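Local atomic coordinates of protein her-1 (Caenorhabditis elegans, PDB entry 1SZH), a protein that is a secreted protein that dictates male development, inhibits tra-2a and probably acts directly in cell signalling during sex determination. Residues C18-C27 against P36-D44. The protein carries 2 engineered substitutions. Residues are numbered along the deposited sequence; the frame is centred on the assembly and turned at random.
Sequences CCTRNRQECC and PIRCGYDRD
The disulfide C26-C39 ties the first turn of helix 24-33 to the type I' turn R38-Y41 in the loop that leads on to helix 47-59; its sulfurs, SG to SG, are 2.2 Å apart. C39 SG also lies 4.3 Å from C27 SG of the C19-C27 disulfide. Beside the bridge, the chain of R23, at the N-cap position, is extended from CG to NE (chi2 -179°, chi3 177°) and carries CD and the guanidinium across one face of the Y41 ring. The guanidinium lies flat there, planes 16° apart, in a cation-pi stack with CZ 4.2 Å from the ring centroid, while CD makes a CH-pi contact. R23 NH2 donates to G40 O (2.8 Å), from above the carbonyl plane; NE bonds weakly to C39 O, and NH1 donates to T20 OG1 (3.1 Å), fixing the group's rotation. At the far end of the ring, Y41 OH accepts from T20 N (3.2 Å) and meets a water that donates to C18 O. A leucine at Y41 would probably leave T20 N without this acceptor and the guanidinium without its flat aromatic support. Disulfide, stack and arginine bonds together pin an interhelical loop onto the preceding helix's start, in a secreted, disulfide-cross-linked helical fold.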
# COMPACT_ATOMS: atom_id res chain seq x y z
N CYS A 18 -9.45 8.38 13.21
CA CYS A 18 -9.58 8.40 11.76
C CYS A 18 -10.88 7.95 11.11
O CYS A 18 -11.15 8.33 9.98
CB CYS A 18 -8.46 7.55 11.17
SG CYS A 18 -6.80 8.02 11.72
N CYS A 19 -11.64 7.11 11.80
CA CYS A 19 -12.89 6.57 11.28
C CYS A 19 -14.12 7.13 12.01
O CYS A 19 -14.01 7.56 13.16
CB CYS A 19 -12.85 5.05 11.42
SG CYS A 19 -11.34 4.50 10.60
N THR A 20 -15.26 7.13 11.33
CA THR A 20 -16.51 7.62 11.93
C THR A 20 -16.94 6.64 13.00
O THR A 20 -16.48 5.49 13.04
CB THR A 20 -17.63 7.73 10.89
OG1 THR A 20 -17.90 6.43 10.36
CG2 THR A 20 -17.22 8.67 9.76
N ARG A 21 -17.84 7.07 13.89
CA ARG A 21 -18.30 6.19 14.96
C ARG A 21 -18.84 4.85 14.48
O ARG A 21 -18.56 3.81 15.08
CB ARG A 21 -19.37 6.88 15.80
CG ARG A 21 -18.92 8.17 16.46
CD ARG A 21 -17.92 7.90 17.56
NE ARG A 21 -17.48 9.16 18.20
CZ ARG A 21 -16.62 9.20 19.21
NH1 ARG A 21 -16.08 8.08 19.70
NH2 ARG A 21 -16.31 10.36 19.71
N ASN A 22 -19.63 4.87 13.42
CA ASN A 22 -20.23 3.64 12.94
C ASN A 22 -19.25 2.72 12.22
O ASN A 22 -19.56 1.54 11.99
CB ASN A 22 -21.42 3.94 12.03
CG ASN A 22 -21.01 4.55 10.71
OD1 ASN A 22 -20.27 5.54 10.67
ND2 ASN A 22 -21.48 3.97 9.61
N ARG A 23 -18.08 3.24 11.86
CA ARG A 23 -17.10 2.44 11.14
C ARG A 23 -15.89 2.04 12.00
O ARG A 23 -14.91 1.51 11.49
CB ARG A 23 -16.64 3.19 9.89
CG ARG A 23 -17.74 3.40 8.88
CD ARG A 23 -17.19 4.12 7.68
NE ARG A 23 -18.17 4.32 6.60
CZ ARG A 23 -19.00 5.35 6.51
NH1 ARG A 23 -18.99 6.31 7.44
NH2 ARG A 23 -19.81 5.45 5.48
N GLN A 24 -15.96 2.29 13.29
CA GLN A 24 -14.86 1.95 14.18
C GLN A 24 -14.47 0.48 14.13
O GLN A 24 -13.28 0.14 14.00
CB GLN A 24 -15.24 2.26 15.63
CG GLN A 24 -15.38 3.71 15.91
CD GLN A 24 -14.07 4.41 15.78
OE1 GLN A 24 -13.12 4.11 16.51
NE2 GLN A 24 -13.98 5.34 14.84
N GLU A 25 -15.46 -0.39 14.27
CA GLU A 25 -15.20 -1.82 14.28
C GLU A 25 -14.61 -2.28 12.98
O GLU A 25 -13.70 -3.11 12.97
CB GLU A 25 -16.50 -2.60 14.55
CG GLU A 25 -16.94 -2.59 15.99
CD GLU A 25 -16.13 -3.56 16.86
OE1 GLU A 25 -14.90 -3.39 16.97
OE2 GLU A 25 -16.75 -4.48 17.43
N CYS A 26 -15.11 -1.74 11.88
CA CYS A 26 -14.58 -2.11 10.58
C CYS A 26 -13.13 -1.67 10.45
O CYS A 26 -12.29 -2.42 9.95
CB CYS A 26 -15.41 -1.49 9.43
SG CYS A 26 -14.85 -1.98 7.79
N CYS A 27 -12.82 -0.46 10.90
CA CYS A 27 -11.44 0.01 10.83
C CYS A 27 -10.51 -0.84 11.69
O CYS A 27 -9.39 -1.15 11.28
CB CYS A 27 -11.38 1.48 11.25
SG CYS A 27 -11.91 2.50 9.86
N PRO A 36 -7.02 -3.73 3.01
CA PRO A 36 -7.35 -2.36 2.62
C PRO A 36 -8.61 -1.87 3.33
O PRO A 36 -9.42 -2.66 3.83
CB PRO A 36 -7.60 -2.46 1.12
CG PRO A 36 -6.74 -3.62 0.70
CD PRO A 36 -6.92 -4.61 1.84
N ILE A 37 -8.78 -0.56 3.36
CA ILE A 37 -9.95 0.04 3.97
C ILE A 37 -11.17 -0.04 3.02
O ILE A 37 -11.11 0.42 1.88
CB ILE A 37 -9.73 1.55 4.26
CG1 ILE A 37 -8.56 1.73 5.24
CG2 ILE A 37 -11.02 2.17 4.81
CD1 ILE A 37 -7.96 3.14 5.23
N ARG A 38 -12.26 -0.63 3.48
CA ARG A 38 -13.48 -0.66 2.68
C ARG A 38 -14.43 0.11 3.60
O ARG A 38 -14.56 1.34 3.50
CB ARG A 38 -13.89 -2.11 2.42
CG ARG A 38 -12.87 -2.80 1.50
CD ARG A 38 -13.30 -4.18 0.99
NE ARG A 38 -12.32 -4.70 0.04
CZ ARG A 38 -12.38 -5.90 -0.54
NH1 ARG A 38 -13.40 -6.72 -0.28
NH2 ARG A 38 -11.43 -6.28 -1.39
N CYS A 39 -15.09 -0.60 4.48
CA CYS A 39 -15.90 0.03 5.49
C CYS A 39 -17.08 0.91 5.10
O CYS A 39 -17.53 1.72 5.91
CB CYS A 39 -14.95 0.80 6.41
SG CYS A 39 -13.64 -0.27 7.07
N GLY A 40 -17.57 0.77 3.88
CA GLY A 40 -18.73 1.55 3.50
C GLY A 40 -18.45 3.00 3.19
O GLY A 40 -19.35 3.84 3.23
N TYR A 41 -17.19 3.31 2.89
CA TYR A 41 -16.83 4.67 2.53
C TYR A 41 -17.09 4.68 1.01
O TYR A 41 -16.16 4.55 0.22
CB TYR A 41 -15.35 4.94 2.88
CG TYR A 41 -15.10 5.34 4.33
CD1 TYR A 41 -14.34 4.53 5.20
CD2 TYR A 41 -15.62 6.53 4.84
CE1 TYR A 41 -14.11 4.89 6.53
CE2 TYR A 41 -15.39 6.91 6.17
CZ TYR A 41 -14.65 6.09 7.02
OH TYR A 41 -14.48 6.46 8.34
N ASP A 42 -18.37 4.81 0.64
CA ASP A 42 -18.82 4.78 -0.76
C ASP A 42 -19.15 6.13 -1.40
O ASP A 42 -18.79 6.38 -2.55
CB ASP A 42 -20.06 3.89 -0.90
CG ASP A 42 -19.83 2.47 -0.40
OD1 ASP A 42 -18.86 1.83 -0.86
OD2 ASP A 42 -20.63 1.99 0.43
N ARG A 43 -19.86 6.99 -0.68
CA ARG A 43 -20.25 8.28 -1.22
C ARG A 43 -19.07 9.07 -1.79
O ARG A 43 -19.16 9.61 -2.89
CB ARG A 43 -20.97 9.13 -0.17
CG ARG A 43 -21.51 10.43 -0.75
CD ARG A 43 -22.19 11.28 0.30
NE ARG A 43 -23.63 11.40 0.06
CZ ARG A 43 -24.44 12.19 0.76
NH1 ARG A 43 -23.95 12.93 1.75
NH2 ARG A 43 -25.74 12.23 0.47
N ASP A 44 -17.98 9.15 -1.04
CA ASP A 44 -16.81 9.88 -1.53
C ASP A 44 -15.68 8.88 -1.72
O ASP A 44 -15.08 8.43 -0.76
CB ASP A 44 -16.38 10.96 -0.53
CG ASP A 44 -15.31 11.87 -1.09
OD1 ASP A 44 -14.59 11.46 -2.03
OD2 ASP A 44 -15.18 13.01 -0.59
O HOH W 1 -13.53 8.83 8.60